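Local coordinates for protein salicylate 5-hydroxylase, large oxygenase component (Ralstonia sp., PDB 7C8Z) that forms the iron- and [2Fe-2S]-containing oxygenase component of the enzyme system that hydroxylates salicylate to gentisate with NADH and O2, at residues T203-H206 / Y207-V211; E366-T369 / Q370-L373. All blocks are in the same frame, centred on the assembly; numbering follows the deposited sequence.

Interaction 1: T203-H206 / Y207-V211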
ATOM      1  N   THR A 203      32.880   9.528 -29.747  1.00 47.97           N
ATOM      2  CA  THR A 203      32.620   8.114 -29.991  1.00 55.74           C
ATOM      3  C   THR A 203      31.168   7.760 -29.702  1.00 58.58           C
ATOM      4  O   THR A 203      30.505   7.107 -30.515  1.00 63.17           O
ATOM      5  CB  THR A 203      33.544   7.250 -29.131  1.00 54.77           C
ATOM      6  OG1 THR A 203      34.908   7.662 -29.303  1.00 54.53           O
ATOM      7  CG2 THR A 203      33.396   5.780 -29.502  1.00 58.67           C
ATOM      8  N   ILE A 204      30.659   8.183 -28.546  1.00 55.08           N
ATOM      9  CA  ILE A 204      29.276   7.891 -28.197  1.00 46.39           C
ATOM     10  C   ILE A 204      28.304   8.716 -29.034  1.00 58.03           C
ATOM     11  O   ILE A 204      27.204   8.245 -29.358  1.00 57.67           O
ATOM     12  CB  ILE A 204      29.083   8.072 -26.681  1.00 42.41           C
ATOM     13  CG1 ILE A 204      29.735   6.892 -25.973  1.00 46.59           C
ATOM     14  CG2 ILE A 204      27.618   8.139 -26.307  1.00 51.58           C
ATOM     15  CD1 ILE A 204      30.220   7.192 -24.616  1.00 59.84           C
ATOM     16  N   LEU A 205      28.679   9.940 -29.418  1.00 50.72           N
ATOM     17  CA  LEU A 205      27.790  10.697 -30.295  1.00 54.89           C
ATOM     18  C   LEU A 205      27.685  10.041 -31.666  1.00 51.24           C
ATOM     19  O   LEU A 205      26.649  10.175 -32.333  1.00 50.09           O
ATOM     20  CB  LEU A 205      28.243  12.155 -30.420  1.00 48.09           C
ATOM     21  CG  LEU A 205      27.259  12.981 -31.257  1.00 56.86           C
ATOM     22  CD1 LEU A 205      26.295  13.746 -30.365  1.00 58.59           C
ATOM     23  CD2 LEU A 205      27.969  13.928 -32.217  1.00 52.81           C
ATOM     24  N   HIS A 206      28.717   9.301 -32.091  1.00 46.22           N
ATOM     25  CA  HIS A 206      28.588   8.564 -33.340  1.00 50.22           C
ATOM     26  C   HIS A 206      27.441   7.556 -33.272  1.00 56.56           C
ATOM     27  O   HIS A 206      26.639   7.454 -34.204  1.00 66.30           O
ATOM     28  CB  HIS A 206      29.882   7.844 -33.680  1.00 46.31           C
ATOM     29  CG  HIS A 206      29.696   6.765 -34.705  1.00 58.01           C
ATOM     30  ND1 HIS A 206      29.585   7.032 -36.052  1.00 58.16           N
ATOM     31  CD2 HIS A 206      29.564   5.422 -34.577  1.00 58.88           C
ATOM     32  CE1 HIS A 206      29.414   5.901 -36.713  1.00 58.31           C
ATOM     33  NE2 HIS A 206      29.396   4.908 -35.842  1.00 58.32           N
ATOM     34  N   TYR A 207      27.326   6.819 -32.166  1.00 42.26           N
ATOM     35  CA  TYR A 207      26.261   5.824 -32.074  1.00 53.04           C
ATOM     36  C   TYR A 207      24.906   6.470 -31.798  1.00 58.95           C
ATOM     37  O   TYR A 207      23.873   6.006 -32.312  1.00 49.34           O
ATOM     38  CB  TYR A 207      26.630   4.788 -31.014  1.00 53.56           C
ATOM     39  CG  TYR A 207      27.875   4.029 -31.411  1.00 52.10           C
ATOM     40  CD1 TYR A 207      27.825   3.042 -32.386  1.00 47.78           C
ATOM     41  CD2 TYR A 207      29.108   4.332 -30.849  1.00 54.50           C
ATOM     42  CE1 TYR A 207      28.962   2.361 -32.769  1.00 54.95           C
ATOM     43  CE2 TYR A 207      30.251   3.656 -31.228  1.00 50.12           C
ATOM     44  CZ  TYR A 207      30.172   2.672 -32.189  1.00 60.70           C
ATOM     45  OH  TYR A 207      31.307   1.992 -32.571  1.00 77.26           O
ATOM     46  N   PHE A 208      24.894   7.537 -30.993  1.00 56.50           N
ATOM     47  CA  PHE A 208      23.690   8.344 -30.823  1.00 41.81           C
ATOM     48  C   PHE A 208      23.117   8.743 -32.175  1.00 44.32           C
ATOM     49  O   PHE A 208      21.944   8.494 -32.468  1.00 49.66           O
ATOM     50  CB  PHE A 208      24.000   9.585 -29.980  1.00 40.68           C
ATOM     51  CG  PHE A 208      22.795  10.459 -29.711  1.00 42.87           C
ATOM     52  CD1 PHE A 208      22.321  11.344 -30.673  1.00 51.68           C
ATOM     53  CD2 PHE A 208      22.141  10.401 -28.490  1.00 40.43           C
ATOM     54  CE1 PHE A 208      21.214  12.142 -30.425  1.00 58.67           C
ATOM     55  CE2 PHE A 208      21.037  11.199 -28.235  1.00 42.88           C
ATOM     56  CZ  PHE A 208      20.575  12.070 -29.204  1.00 50.06           C
ATOM     57  N   ASP A 209      23.941   9.386 -33.010  1.00 54.25           N
ATOM     58  CA  ASP A 209      23.502   9.779 -34.345  1.00 52.80           C
ATOM     59  C   ASP A 209      23.231   8.569 -35.227  1.00 45.11           C
ATOM     60  O   ASP A 209      22.433   8.652 -36.164  1.00 49.01           O
ATOM     61  CB  ASP A 209      24.550  10.687 -34.983  1.00 52.05           C
ATOM     62  CG  ASP A 209      24.798  11.946 -34.173  1.00 68.43           C
ATOM     63  OD1 ASP A 209      23.908  12.340 -33.388  1.00 75.51           O
ATOM     64  OD2 ASP A 209      25.882  12.546 -34.316  1.00 80.94           O
ATOM     65  N   ARG A 210      23.875   7.441 -34.937  1.00 40.88           N
ATOM     66  CA  ARG A 210      23.627   6.226 -35.694  1.00 49.76           C
ATOM     67  C   ARG A 210      22.180   5.778 -35.545  1.00 58.28           C
ATOM     68  O   ARG A 210      21.545   5.370 -36.528  1.00 69.27           O
ATOM     69  CB  ARG A 210      24.584   5.129 -35.230  1.00 41.00           C
ATOM     70  CG  ARG A 210      24.259   3.778 -35.791  1.00 40.91           C
ATOM     71  CD  ARG A 210      24.917   2.678 -34.997  1.00 47.64           C
ATOM     72  NE  ARG A 210      24.653   1.380 -35.602  1.00 53.66           N
ATOM     73  CZ  ARG A 210      23.772   0.506 -35.130  1.00 53.66           C
ATOM     74  NH1 ARG A 210      23.075   0.794 -34.042  1.00 51.25           N
ATOM     75  NH2 ARG A 210      23.590  -0.655 -35.745  1.00 55.04           N
ATOM     76  N   VAL A 211      21.630   5.873 -34.331  1.00 56.92           N
ATOM     77  CA  VAL A 211      20.211   5.566 -34.166  1.00 50.68           C
ATOM     78  C   VAL A 211      19.354   6.740 -34.626  1.00 48.43           C
ATOM     79  O   VAL A 211      18.434   6.578 -35.435  1.00 50.80           O
ATOM     80  CB  VAL A 211      19.921   5.183 -32.703  1.00 44.26           C
ATOM     81  CG1 VAL A 211      18.455   5.379 -32.393  1.00 51.40           C
ATOM     82  CG2 VAL A 211      20.313   3.741 -32.442  1.00 50.34           C
TER
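Adjacent ring side chains of helix 196-211, His206 and Tyr207, stack edge-to-face. The imidazole edge points at the phenol face: His206 CD2 stands over the centre of the Tyr207 ring, 3.6 Å from Tyr207 CE1. Ring centroids are 4.6 Å apart and the planes stand at 81°. The chi1 angles differ, 163° for His206 and -64° for Tyr207, and this brings two adjacent side chains together on one flank of the helix.

Leu205 and Asp209, four residues apart, also meet: the leucine branch crosses the carboxylate at an angle, with CD2 of Leu205 against OD2 of Asp209, while Asp209 OD1 forms a salt bridge with Arg181. The backbone bonds run i to i+4, Phe208 N to Ile204 O, Asp209 N to Leu205 O and Arg210 N to His206 O, each 2.9 Å.

The buried flank of the helix lies against strand 321-326, where Ile204 and Tyr207 touch Thr324 and Phe208 touches Ile326. Tyr207 also reaches strand 274-278, and its OH bonds to Lys266; Phe208 extends to strand 184-188, so this part of the helix touches strands of both antiparallel sheets.

Interaction 2: E366-T369 / Q370-L373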
ATOM      1  N   GLU A 366       4.356  -0.749 -43.785  1.00 67.02           N
ATOM      2  CA  GLU A 366       3.403  -1.502 -42.997  1.00 68.41           C
ATOM      3  C   GLU A 366       3.978  -2.861 -42.596  1.00 63.86           C
ATOM      4  O   GLU A 366       3.793  -3.294 -41.440  1.00 63.76           O
ATOM      5  CB  GLU A 366       2.150  -1.489 -43.886  1.00 75.41           C
ATOM      6  CG  GLU A 366       1.102  -0.434 -43.535  1.00 88.01           C
ATOM      7  CD  GLU A 366      -0.359  -0.807 -43.838  1.00 97.04           C
ATOM      8  OE1 GLU A 366      -0.971  -1.791 -43.351  1.00109.33           O
ATOM      9  OE2 GLU A 366      -0.901   0.131 -44.506  1.00 98.60           O
ATOM     10  N   GLU A 367       4.840  -3.421 -43.455  1.00 58.05           N
ATOM     11  CA  GLU A 367       5.636  -4.596 -43.115  1.00 57.82           C
ATOM     12  C   GLU A 367       6.635  -4.306 -41.991  1.00 64.55           C
ATOM     13  O   GLU A 367       6.713  -5.051 -41.004  1.00 57.66           O
ATOM     14  CB  GLU A 367       6.349  -5.059 -44.380  1.00 67.43           C
ATOM     15  CG  GLU A 367       7.295  -6.216 -44.242  1.00 78.45           C
ATOM     16  CD  GLU A 367       8.183  -6.353 -45.465  1.00 80.34           C
ATOM     17  OE1 GLU A 367       9.235  -5.679 -45.525  1.00 81.63           O
ATOM     18  OE2 GLU A 367       7.825  -7.141 -46.365  1.00 80.29           O
ATOM     19  N   TRP A 368       7.405  -3.213 -42.119  1.00 61.63           N
ATOM     20  CA  TRP A 368       8.460  -2.923 -41.147  1.00 52.54           C
ATOM     21  C   TRP A 368       7.885  -2.502 -39.806  1.00 48.72           C
ATOM     22  O   TRP A 368       8.428  -2.853 -38.750  1.00 48.45           O
ATOM     23  CB  TRP A 368       9.412  -1.846 -41.679  1.00 65.69           C
ATOM     24  CG  TRP A 368      10.490  -2.427 -42.508  1.00 61.73           C
ATOM     25  CD1 TRP A 368      10.581  -2.385 -43.861  1.00 65.29           C
ATOM     26  CD2 TRP A 368      11.624  -3.176 -42.048  1.00 53.91           C
ATOM     27  NE1 TRP A 368      11.702  -3.054 -44.280  1.00 61.47           N
ATOM     28  CE2 TRP A 368      12.360  -3.549 -43.186  1.00 54.17           C
ATOM     29  CE3 TRP A 368      12.090  -3.561 -40.786  1.00 54.19           C
ATOM     30  CZ2 TRP A 368      13.538  -4.286 -43.105  1.00 62.41           C
ATOM     31  CZ3 TRP A 368      13.260  -4.295 -40.706  1.00 60.21           C
ATOM     32  CH2 TRP A 368      13.971  -4.649 -41.859  1.00 68.00           C
ATOM     33  N   THR A 369       6.797  -1.731 -39.826  1.00 59.17           N
ATOM     34  CA  THR A 369       6.118  -1.406 -38.580  1.00 54.33           C
ATOM     35  C   THR A 369       5.674  -2.666 -37.848  1.00 57.02           C
ATOM     36  O   THR A 369       5.931  -2.814 -36.638  1.00 48.30           O
ATOM     37  CB  THR A 369       4.918  -0.492 -38.840  1.00 49.22           C
ATOM     38  OG1 THR A 369       5.365   0.756 -39.389  1.00 48.64           O
ATOM     39  CG2 THR A 369       4.172  -0.236 -37.530  1.00 43.25           C
ATOM     40  N   GLN A 370       5.026  -3.611 -38.565  1.00 50.76           N
ATOM     41  CA  GLN A 370       4.546  -4.772 -37.818  1.00 57.24           C
ATOM     42  C   GLN A 370       5.739  -5.590 -37.316  1.00 54.32           C
ATOM     43  O   GLN A 370       5.680  -6.211 -36.248  1.00 54.05           O
ATOM     44  CB  GLN A 370       3.647  -5.686 -38.662  1.00 66.74           C
ATOM     45  CG  GLN A 370       2.332  -4.994 -38.943  1.00 83.72           C
ATOM     46  CD  GLN A 370       1.387  -5.652 -39.949  1.00 97.62           C
ATOM     47  OE1 GLN A 370       1.651  -5.755 -41.198  1.00104.44           O
ATOM     48  NE2 GLN A 370       0.107  -5.670 -39.449  1.00 99.96           N
ATOM     49  N   ARG A 371       6.824  -5.616 -38.096  1.00 57.97           N
ATOM     50  CA  ARG A 371       8.037  -6.323 -37.692  1.00 54.29           C
ATOM     51  C   ARG A 371       8.576  -5.786 -36.373  1.00 54.95           C
ATOM     52  O   ARG A 371       8.879  -6.557 -35.451  1.00 62.01           O
ATOM     53  CB  ARG A 371       9.101  -6.199 -38.785  1.00 44.25           C
ATOM     54  CG  ARG A 371      10.501  -6.634 -38.358  1.00 49.01           C
ATOM     55  CD  ARG A 371      11.261  -7.365 -39.468  1.00 55.86           C
ATOM     56  NE  ARG A 371      11.028  -6.749 -40.771  1.00 57.91           N
ATOM     57  CZ  ARG A 371      10.609  -7.404 -41.847  1.00 55.78           C
ATOM     58  NH1 ARG A 371      10.376  -8.707 -41.791  1.00 48.46           N
ATOM     59  NH2 ARG A 371      10.415  -6.746 -42.981  1.00 65.78           N
ATOM     60  N   ARG A 372       8.722  -4.464 -36.273  1.00 49.36           N
ATOM     61  CA  ARG A 372       9.180  -3.891 -35.010  1.00 44.72           C
ATOM     62  C   ARG A 372       8.214  -4.236 -33.884  1.00 53.77           C
ATOM     63  O   ARG A 372       8.640  -4.602 -32.777  1.00 64.34           O
ATOM     64  CB  ARG A 372       9.346  -2.373 -35.127  1.00 46.22           C
ATOM     65  CG  ARG A 372      10.162  -1.900 -36.321  1.00 47.77           C
ATOM     66  CD  ARG A 372      10.759  -0.521 -36.065  1.00 41.75           C
ATOM     67  NE  ARG A 372      11.329   0.057 -37.280  1.00 46.98           N
ATOM     68  CZ  ARG A 372      12.565  -0.175 -37.714  1.00 55.13           C
ATOM     69  NH1 ARG A 372      13.374  -0.977 -37.035  1.00 49.63           N
ATOM     70  NH2 ARG A 372      12.994   0.397 -38.832  1.00 52.91           N
ATOM     71  N   LEU A 373       6.909  -4.154 -34.155  1.00 49.61           N
ATOM     72  CA  LEU A 373       5.926  -4.415 -33.107  1.00 42.60           C
ATOM     73  C   LEU A 373       6.027  -5.847 -32.599  1.00 41.66           C
ATOM     74  O   LEU A 373       6.024  -6.090 -31.388  1.00 41.01           O
ATOM     75  CB  LEU A 373       4.516  -4.124 -33.621  1.00 44.49           C
ATOM     76  CG  LEU A 373       4.154  -2.644 -33.754  1.00 41.10           C
ATOM     77  CD1 LEU A 373       2.755  -2.511 -34.321  1.00 41.30           C
ATOM     78  CD2 LEU A 373       4.278  -1.923 -32.417  1.00 30.45           C
TER
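Arg371 is the side chain that ties this stretch of helix 366-375 together, reaching back one turn to Glu367 and Trp368 at once. The ionic part is a salt bridge between Glu367 OE1 and Arg371 NH2, 3.0 Å long. The carboxylate oxygen meets the guanidinium at its edge, near its plane, although the two planes are turned 61° apart. Arg371 NH1 has a second acidic partner, Asp309.

The aromatic part is a cation-pi contact. Arg371 CZ sits 4.1 Å from the centroid of the six-membered ring of Trp368, only 5° off the ring normal. The guanidinium does not lie flat on the indole: it stands up on one face at 71°, with NE 3.3 Å from Trp368 CZ3. A bend in the arginine chain at chi2 and chi3 folds the group back over the ring.

Apolar contact is slighter, Thr369 CG2 lying 4.2 Å from Leu373 CD1; both residues also touch Leu220 of strand 217-227. Four backbone bonds run i to i+4, from Gln370 N to Glu366 O through to Leu373 N to Thr369 O.

Arg372 turns to other acids, Asp364 through NE and Glu313 through NH1, and its NH1 also bonds to Asn337 O. With acidic groups beside both arginines and an indole face under one of them, the positive charges are probably well compensated, and the Arg371 guanidinium is held from its edge as well as over the ring.

How the interactions relate
Interactions 1 and 2 are both single-helix contacts, met in series along the chain, with centres 24 Å apart; their nearest atoms are about 9 Å apart and do not touch. Their helices are associated with one and the same antiparallel sheet: 203-211 rests on strands 321-326 and 274-278, while 366-373 touches 217-227, an edge strand of that sheet within this chain. The first is partly buried and also reaches the other sheet through strand 184-188; the second is a surface contact. Neither belongs to the iron site of His243, His248 and Asp389 or to the [2Fe-2S] cluster pocket.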